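Local structure of LIP (Serratia marcescens, 4A1R) at residues Gly93-Tyr98 with Lys104-Ser109; Arg18-Ala23 with Leu72-Thr77. The protein is a membrane-bound component of the type VI secretion system, a TssJ-family lipoprotein that probably takes part in assembling the secretion apparatus at the outer membrane. All blocks are in the same frame, centred on the assembly; numbering follows the deposited sequence.

In the fold
Strand 9-16 belongs to the mixed sheet. The chain then passes through the loop at 18-23 to strand 31-38 of the antiparallel sheet. It continues through two helices and strand 64-72, and the turn at 72-77 meets residues 18-23. Interaction 2 thus closes a loop with 48 residues between its segments. It joins two connections that both pass between the sheets. Interaction 1 follows in series and closes a beta hairpin, with five residues between its segments. The two neither nest nor cross. They touch, however: Tyr98 CE1 lies 3.7 Å from Val20 CG2. Tyr98 thereby links the hairpin to the loop at 18-23.

Interaction 1 (Gly93-Tyr98 with Lys104-Ser109); sequences GVIAEY and KTWRIS
A chi1 of 66° places Ile108 CG1 between its own backbone N and carbonyl carbon, where it meets Val94. In Lys104, a bend at chi2 (-110°) turns the chain over one face of the Tyr98 ring. Ile108 CG1 lies 3.8 Å from Val94 CB, and the two side chains run side by side. Leu142 of the facing sheet packs on both. Lys104 CD comes 3.8 Å from Tyr98 CD1, a CH-pi contact offset toward the rim. The amine of Lys104 goes on to the carbonyl of Asn100. Trp106 CB approaches the same ring at its edge, 4.1 Å from Tyr98 CD2. Tyr98 OH is held by the carbonyl of Gly138, which probably helps fix the far end of the ring.

The backbones are joined by three nearly straight hydrogen bonds. Val94 N gives to Ile108 O at 2.7 Å. Ile108 N returns one to Val94 O at 2.8 Å. Ala96 N gives to Trp106 O at 2.8 Å.

Ile95 and Arg107 form a non-hydrogen-bonded pair on the sheet face opposite Val94 and Ile108, beside helix 42-46. Trp106 CH2 sits 3.4 Å above the centre of the Arg107 guanidinium plane. Arg107 NH1 bonds to the carbonyls of Phe44 and Ala47, which probably helps keep the group in place under the indole. The paired backbones are those of an antiparallel beta hairpin. Its strand 107-111 is outermost in this chain's antiparallel sheet, part of the TssJ beta-sandwich.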
ATOM      1  N   GLY A  93      -0.147  -0.943  -4.573  1.00 22.66           N
ATOM      2  CA  GLY A  93      -1.365  -0.169  -4.243  1.00 19.36           C
ATOM      3  C   GLY A  93      -1.682  -0.332  -2.759  1.00 22.74           C
ATOM      4  O   GLY A  93      -1.530  -1.422  -2.200  1.00 22.08           O
ATOM      5  N   VAL A  94      -2.109   0.736  -2.098  1.00 18.01           N
ATOM      6  CA  VAL A  94      -2.438   0.637  -0.672  1.00 19.32           C
ATOM      7  C   VAL A  94      -3.838   1.231  -0.542  1.00 25.65           C
ATOM      8  O   VAL A  94      -4.117   2.301  -1.125  1.00 20.51           O
ATOM      9  CB  VAL A  94      -1.436   1.373   0.255  1.00 22.34           C
ATOM     10  CG1 VAL A  94      -1.735   1.078   1.727  1.00 24.89           C
ATOM     11  CG2 VAL A  94       0.006   0.994  -0.064  1.00 24.65           C
ATOM     12  N   ILE A  95      -4.713   0.513   0.168  1.00 20.00           N
ATOM     13  CA  ILE A  95      -6.111   0.916   0.419  1.00 19.74           C
ATOM     14  C   ILE A  95      -6.296   0.985   1.941  1.00 18.41           C
ATOM     15  O   ILE A  95      -5.847   0.094   2.671  1.00 21.26           O
ATOM     16  CB  ILE A  95      -7.126  -0.131  -0.161  1.00 22.09           C
ATOM     17  CG1 ILE A  95      -6.988  -0.254  -1.676  1.00 21.56           C
ATOM     18  CG2 ILE A  95      -8.589   0.226   0.199  1.00 21.45           C
ATOM     19  CD1 ILE A  95      -7.777  -1.381  -2.310  1.00 22.49           C
ATOM     20  N   ALA A  96      -6.948   2.032   2.438  1.00 15.57           N
ATOM     21  CA  ALA A  96      -7.236   2.145   3.884  1.00 14.60           C
ATOM     22  C   ALA A  96      -8.762   2.263   3.960  1.00 18.49           C
ATOM     23  O   ALA A  96      -9.317   3.193   3.390  1.00 16.89           O
ATOM     24  CB  ALA A  96      -6.634   3.413   4.452  1.00 21.16           C
ATOM     25  N   GLU A  97      -9.426   1.330   4.630  1.00 17.85           N
ATOM     26  CA  GLU A  97     -10.917   1.303   4.605  1.00 19.75           C
ATOM     27  C   GLU A  97     -11.486   2.205   5.728  1.00 23.20           C
ATOM     28  O   GLU A  97     -12.018   1.726   6.749  1.00 20.72           O
ATOM     29  CB  GLU A  97     -11.430  -0.140   4.703  1.00 20.71           C
ATOM     30  CG  GLU A  97     -10.872  -1.053   3.590  1.00 18.54           C
ATOM     31  CD  GLU A  97     -11.591  -2.402   3.431  1.00 24.24           C
ATOM     32  OE1 GLU A  97     -12.450  -2.732   4.261  1.00 26.63           O
ATOM     33  OE2 GLU A  97     -11.273  -3.128   2.451  1.00 25.22           O
ATOM     34  N   TYR A  98     -11.306   3.516   5.570  1.00 19.13           N
ATOM     35  CA  TYR A  98     -11.886   4.486   6.503  1.00 21.45           C
ATOM     36  C   TYR A  98     -13.413   4.300   6.582  1.00 22.53           C
ATOM     37  O   TYR A  98     -14.056   4.077   5.555  1.00 22.69           O
ATOM     38  CB  TYR A  98     -11.633   5.919   6.015  1.00 19.39           C
ATOM     39  CG  TYR A  98     -10.182   6.370   6.146  1.00 19.90           C
ATOM     40  CD1 TYR A  98      -9.717   6.952   7.329  1.00 18.64           C
ATOM     41  CD2 TYR A  98      -9.291   6.196   5.094  1.00 21.03           C
ATOM     42  CE1 TYR A  98      -8.408   7.377   7.444  1.00 20.05           C
ATOM     43  CE2 TYR A  98      -7.971   6.599   5.210  1.00 23.45           C
ATOM     44  CZ  TYR A  98      -7.531   7.179   6.393  1.00 21.93           C
ATOM     45  OH  TYR A  98      -6.208   7.587   6.513  1.00 28.35           O
ATOM     46  N   LYS A 104     -11.246  11.673   1.987  1.00 35.14           N
ATOM     47  CA  LYS A 104     -10.064  10.992   2.516  1.00 29.34           C
ATOM     48  C   LYS A 104      -9.253  10.398   1.380  1.00 27.63           C
ATOM     49  O   LYS A 104      -9.811   9.963   0.358  1.00 26.36           O
ATOM     50  CB  LYS A 104     -10.451   9.888   3.510  1.00 34.05           C
ATOM     51  CG  LYS A 104     -11.368  10.332   4.629  1.00 30.01           C
ATOM     52  CD  LYS A 104     -10.700  10.355   5.976  1.00 25.12           C
ATOM     53  CE  LYS A 104     -11.727  10.585   7.080  1.00 26.42           C
ATOM     54  NZ  LYS A 104     -12.979  11.187   6.483  1.00 25.94           N
ATOM     55  N   THR A 105      -7.927  10.395   1.535  1.00 26.18           N
ATOM     56  CA  THR A 105      -7.074   9.697   0.569  1.00 25.91           C
ATOM     57  C   THR A 105      -7.029   8.233   1.026  1.00 27.24           C
ATOM     58  O   THR A 105      -6.157   7.830   1.809  1.00 25.24           O
ATOM     59  CB  THR A 105      -5.657  10.343   0.477  1.00 27.49           C
ATOM     60  OG1 THR A 105      -5.801  11.748   0.202  1.00 27.27           O
ATOM     61  CG2 THR A 105      -4.821   9.690  -0.656  1.00 27.22           C
ATOM     62  N   TRP A 106      -8.013   7.460   0.565  1.00 28.33           N
ATOM     63  CA  TRP A 106      -8.160   6.064   1.003  1.00 25.28           C
ATOM     64  C   TRP A 106      -7.397   5.101   0.136  1.00 21.62           C
ATOM     65  O   TRP A 106      -7.339   3.898   0.433  1.00 19.54           O
ATOM     66  CB  TRP A 106      -9.646   5.661   1.061  1.00 25.23           C
ATOM     67  CG  TRP A 106     -10.458   5.893  -0.194  1.00 23.28           C
ATOM     68  CD1 TRP A 106     -11.312   6.975  -0.441  1.00 25.91           C
ATOM     69  CD2 TRP A 106     -10.594   5.026  -1.383  1.00 24.69           C
ATOM     70  NE1 TRP A 106     -11.926   6.843  -1.646  1.00 21.99           N
ATOM     71  CE2 TRP A 106     -11.536   5.707  -2.272  1.00 26.12           C
ATOM     72  CE3 TRP A 106     -10.061   3.785  -1.777  1.00 19.37           C
ATOM     73  CZ2 TRP A 106     -11.906   5.171  -3.503  1.00 23.21           C
ATOM     74  CZ3 TRP A 106     -10.432   3.267  -3.029  1.00 20.51           C
ATOM     75  CH2 TRP A 106     -11.323   3.946  -3.875  1.00 22.88           C
ATOM     76  N   ARG A 107      -6.854   5.594  -0.974  1.00 21.11           N
ATOM     77  CA  ARG A 107      -5.987   4.758  -1.863  1.00 20.73           C
ATOM     78  C   ARG A 107      -4.735   5.522  -2.306  1.00 28.92           C
ATOM     79  O   ARG A 107      -4.808   6.735  -2.643  1.00 22.17           O
ATOM     80  CB  ARG A 107      -6.805   4.300  -3.066  1.00 22.79           C
ATOM     81  CG  ARG A 107      -6.142   4.275  -4.424  1.00 33.73           C
ATOM     82  CD  ARG A 107      -7.169   4.023  -5.539  1.00 31.28           C
ATOM     83  NE  ARG A 107      -8.111   5.135  -5.729  1.00 26.35           N
ATOM     84  CZ  ARG A 107      -9.248   5.058  -6.418  1.00 26.40           C
ATOM     85  NH1 ARG A 107      -9.605   3.924  -7.033  1.00 25.02           N
ATOM     86  NH2 ARG A 107     -10.038   6.127  -6.498  1.00 27.90           N
ATOM     87  N   ILE A 108      -3.588   4.834  -2.296  1.00 28.76           N
ATOM     88  CA  ILE A 108      -2.372   5.375  -2.923  1.00 30.93           C
ATOM     89  C   ILE A 108      -1.696   4.283  -3.758  1.00 30.71           C
ATOM     90  O   ILE A 108      -1.835   3.083  -3.479  1.00 23.94           O
ATOM     91  CB  ILE A 108      -1.358   5.992  -1.917  1.00 27.40           C
ATOM     92  CG1 ILE A 108      -0.748   4.921  -0.981  1.00 24.08           C
ATOM     93  CG2 ILE A 108      -1.908   7.228  -1.190  1.00 26.42           C
ATOM     94  CD1 ILE A 108       0.263   5.435   0.032  1.00 30.62           C
ATOM     95  N   SER A 109      -1.000   4.711  -4.802  1.00 29.36           N
ATOM     96  CA  SER A 109      -0.191   3.835  -5.653  1.00 27.33           C
ATOM     97  C   SER A 109       1.263   4.264  -5.547  1.00 37.37           C
ATOM     98  O   SER A 109       1.585   5.443  -5.723  1.00 39.85           O
ATOM     99  CB  SER A 109      -0.635   3.970  -7.094  1.00 37.17           C
ATOM    100  OG  SER A 109       0.054   3.026  -7.900  1.00 48.37           O
TER

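Interaction 2 (Arg18-Ala23 with Leu72-Thr77); sequences RQVNAA and LTPGQT
Pro74 and Val20 carry the apolar part of this contact, and Pro74 can be followed around its ring. Pro74 CB rests on the backbone of the other loop, 3.5 Å from Arg18 O. It also lies 4.1 Å from Val20 CG1. Pro74 CG, the tip of the ring, meets the same methyl, Val20 CG1, at 4.0 Å and lies 4.1 Å from Val20 O. The two side chains cross at about a right angle. A chi1 of 79° aims Val20 CG1 at the proline and leaves CG2 to pack on Tyr98. Pro28 also touches Pro74.

Beside this pair, Arg18 lies over Gly75. Its CG is 3.8 Å from Gly75 CA, while the CB bond leads away from the turn.

Residues Thr73 to Gln76 form a type II beta turn with proline and glycine at the two central positions. Gln76 N closes it on Thr73 O at 2.9 Å. Gln76 runs out extended, and its OE1 accepts a hydrogen bond from Thr73 N at 3.1 Å. That donor stands 41° out of the amide carbonyl plane. Lys79 NZ gives a second bond to the same oxygen. The turn is also tied to strand 9-16 through Gln76 and Ala16.

No hydrogen bond or salt bridge crosses between the loops. They meet by van der Waals contact, so shape rather than polar pairing probably accounts for this small, partly exposed contact.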
ATOM      1  N   ARG A  18      -3.196   8.901  16.226  1.00 35.14           N
ATOM      2  CA  ARG A  18      -4.111   8.684  17.346  1.00 38.78           C
ATOM      3  C   ARG A  18      -5.593   8.942  17.039  1.00 29.13           C
ATOM      4  O   ARG A  18      -6.469   8.302  17.615  1.00 32.86           O
ATOM      5  CB  ARG A  18      -3.674   9.520  18.552  1.00 42.25           C
ATOM      6  CG  ARG A  18      -2.579   8.857  19.372  1.00 53.51           C
ATOM      7  CD  ARG A  18      -2.384   9.538  20.723  1.00 65.40           C
ATOM      8  NE  ARG A  18      -3.261   8.997  21.768  1.00 70.91           N
ATOM      9  CZ  ARG A  18      -4.334   9.614  22.259  1.00 77.86           C
ATOM     10  NH1 ARG A  18      -4.690  10.817  21.809  1.00 74.75           N
ATOM     11  NH2 ARG A  18      -5.057   9.029  23.208  1.00 78.44           N
ATOM     12  N   GLN A  19      -5.866   9.870  16.135  1.00 33.75           N
ATOM     13  CA  GLN A  19      -7.241  10.249  15.814  1.00 42.21           C
ATOM     14  C   GLN A  19      -7.759   9.650  14.520  1.00 37.60           C
ATOM     15  O   GLN A  19      -8.793  10.091  14.012  1.00 38.33           O
ATOM     16  CB  GLN A  19      -7.389  11.771  15.722  1.00 43.11           C
ATOM     17  CG  GLN A  19      -7.117  12.544  17.012  1.00 59.40           C
ATOM     18  CD  GLN A  19      -7.785  11.941  18.235  1.00 54.79           C
ATOM     19  OE1 GLN A  19      -8.976  11.611  18.224  1.00 59.41           O
ATOM     20  NE2 GLN A  19      -7.016  11.807  19.308  1.00 69.10           N
ATOM     21  N   VAL A  20      -7.033   8.684  13.961  1.00 29.22           N
ATOM     22  CA  VAL A  20      -7.396   8.165  12.650  1.00 30.35           C
ATOM     23  C   VAL A  20      -8.773   7.500  12.780  1.00 22.67           C
ATOM     24  O   VAL A  20      -9.093   6.844  13.796  1.00 29.79           O
ATOM     25  CB  VAL A  20      -6.333   7.161  12.096  1.00 24.44           C
ATOM     26  CG1 VAL A  20      -6.499   5.794  12.740  1.00 31.76           C
ATOM     27  CG2 VAL A  20      -6.383   7.075  10.566  1.00 29.80           C
ATOM     28  N   ASN A  21      -9.595   7.733  11.768  1.00 32.11           N
ATOM     29  CA  ASN A  21     -10.758   6.909  11.533  1.00 30.90           C
ATOM     30  C   ASN A  21     -11.769   6.971  12.654  1.00 31.51           C
ATOM     31  O   ASN A  21     -12.260   5.939  13.123  1.00 32.85           O
ATOM     32  CB  ASN A  21     -10.317   5.462  11.337  1.00 28.97           C
ATOM     33  CG  ASN A  21     -11.421   4.594  10.776  1.00 24.66           C
ATOM     34  OD1 ASN A  21     -12.183   5.033   9.912  1.00 26.23           O
ATOM     35  ND2 ASN A  21     -11.463   3.341  11.219  1.00 22.92           N
ATOM     36  N   ALA A  22     -12.057   8.193  13.081  1.00 41.14           N
ATOM     37  CA  ALA A  22     -13.073   8.454  14.072  1.00 36.62           C
ATOM     38  C   ALA A  22     -14.156   9.231  13.349  1.00 43.79           C
ATOM     39  O   ALA A  22     -13.932  10.352  12.864  1.00 40.41           O
ATOM     40  CB  ALA A  22     -12.502   9.265  15.222  1.00 44.13           C
ATOM     41  N   ALA A  23     -15.316   8.600  13.232  1.00 38.66           N
ATOM     42  CA  ALA A  23     -16.514   9.248  12.733  1.00 41.78           C
ATOM     43  C   ALA A  23     -16.896  10.447  13.636  1.00 41.81           C
ATOM     44  O   ALA A  23     -16.389  10.584  14.763  1.00 42.90           O
ATOM     45  CB  ALA A  23     -17.647   8.228  12.683  1.00 50.73           C
ATOM     46  N   LEU A  72      -4.720  -1.739  11.520  1.00 29.31           N
ATOM     47  CA  LEU A  72      -3.813  -0.808  12.143  1.00 22.72           C
ATOM     48  C   LEU A  72      -4.645  -0.135  13.248  1.00 22.89           C
ATOM     49  O   LEU A  72      -5.747   0.350  12.978  1.00 23.96           O
ATOM     50  CB  LEU A  72      -3.378   0.169  11.048  1.00 32.27           C
ATOM     51  CG  LEU A  72      -2.226   1.143  11.139  1.00 29.79           C
ATOM     52  CD1 LEU A  72      -0.945   0.439  11.562  1.00 31.25           C
ATOM     53  CD2 LEU A  72      -2.106   1.792   9.765  1.00 23.92           C
ATOM     54  N   THR A  73      -4.143  -0.161  14.477  1.00 23.46           N
ATOM     55  CA  THR A  73      -4.757   0.514  15.652  1.00 30.02           C
ATOM     56  C   THR A  73      -4.422   2.021  15.683  1.00 26.98           C
ATOM     57  O   THR A  73      -3.278   2.398  15.443  1.00 30.15           O
ATOM     58  CB  THR A  73      -4.224  -0.117  16.944  1.00 30.92           C
ATOM     59  OG1 THR A  73      -4.365  -1.536  16.842  1.00 35.15           O
ATOM     60  CG2 THR A  73      -4.972   0.399  18.207  1.00 24.65           C
ATOM     61  N   PRO A  74      -5.405   2.886  15.991  1.00 30.09           N
ATOM     62  CA  PRO A  74      -5.087   4.305  16.138  1.00 29.86           C
ATOM     63  C   PRO A  74      -3.902   4.489  17.087  1.00 26.24           C
ATOM     64  O   PRO A  74      -3.839   3.852  18.124  1.00 30.28           O
ATOM     65  CB  PRO A  74      -6.356   4.874  16.778  1.00 34.04           C
ATOM     66  CG  PRO A  74      -7.439   3.998  16.228  1.00 34.05           C
ATOM     67  CD  PRO A  74      -6.839   2.627  16.201  1.00 29.64           C
ATOM     68  N   GLY A  75      -2.953   5.314  16.700  1.00 25.00           N
ATOM     69  CA  GLY A  75      -1.782   5.563  17.550  1.00 27.08           C
ATOM     70  C   GLY A  75      -0.630   4.601  17.348  1.00 29.13           C
ATOM     71  O   GLY A  75       0.484   4.884  17.784  1.00 34.53           O
ATOM     72  N   GLN A  76      -0.867   3.481  16.663  1.00 32.18           N
ATOM     73  CA  GLN A  76       0.182   2.466  16.470  1.00 29.67           C
ATOM     74  C   GLN A  76       1.304   2.984  15.559  1.00 25.26           C
ATOM     75  O   GLN A  76       1.046   3.642  14.568  1.00 24.46           O
ATOM     76  CB  GLN A  76      -0.437   1.192  15.905  1.00 36.04           C
ATOM     77  CG  GLN A  76       0.394  -0.072  16.033  1.00 42.75           C
ATOM     78  CD  GLN A  76      -0.415  -1.333  15.758  1.00 37.77           C
ATOM     79  OE1 GLN A  76      -1.294  -1.363  14.876  1.00 34.91           O
ATOM     80  NE2 GLN A  76      -0.134  -2.380  16.520  1.00 47.16           N
ATOM     81  N   THR A  77       2.558   2.692  15.907  1.00 33.46           N
ATOM     82  CA  THR A  77       3.700   3.082  15.082  1.00 28.06           C
ATOM     83  C   THR A  77       4.548   1.872  14.682  1.00 24.77           C
ATOM     84  O   THR A  77       4.711   0.939  15.469  1.00 31.03           O
ATOM     85  CB  THR A  77       4.662   4.065  15.791  1.00 31.02           C
ATOM     86  OG1 THR A  77       4.856   3.644  17.144  1.00 41.04           O
ATOM     87  CG2 THR A  77       4.099   5.477  15.780  1.00 34.07           C
TER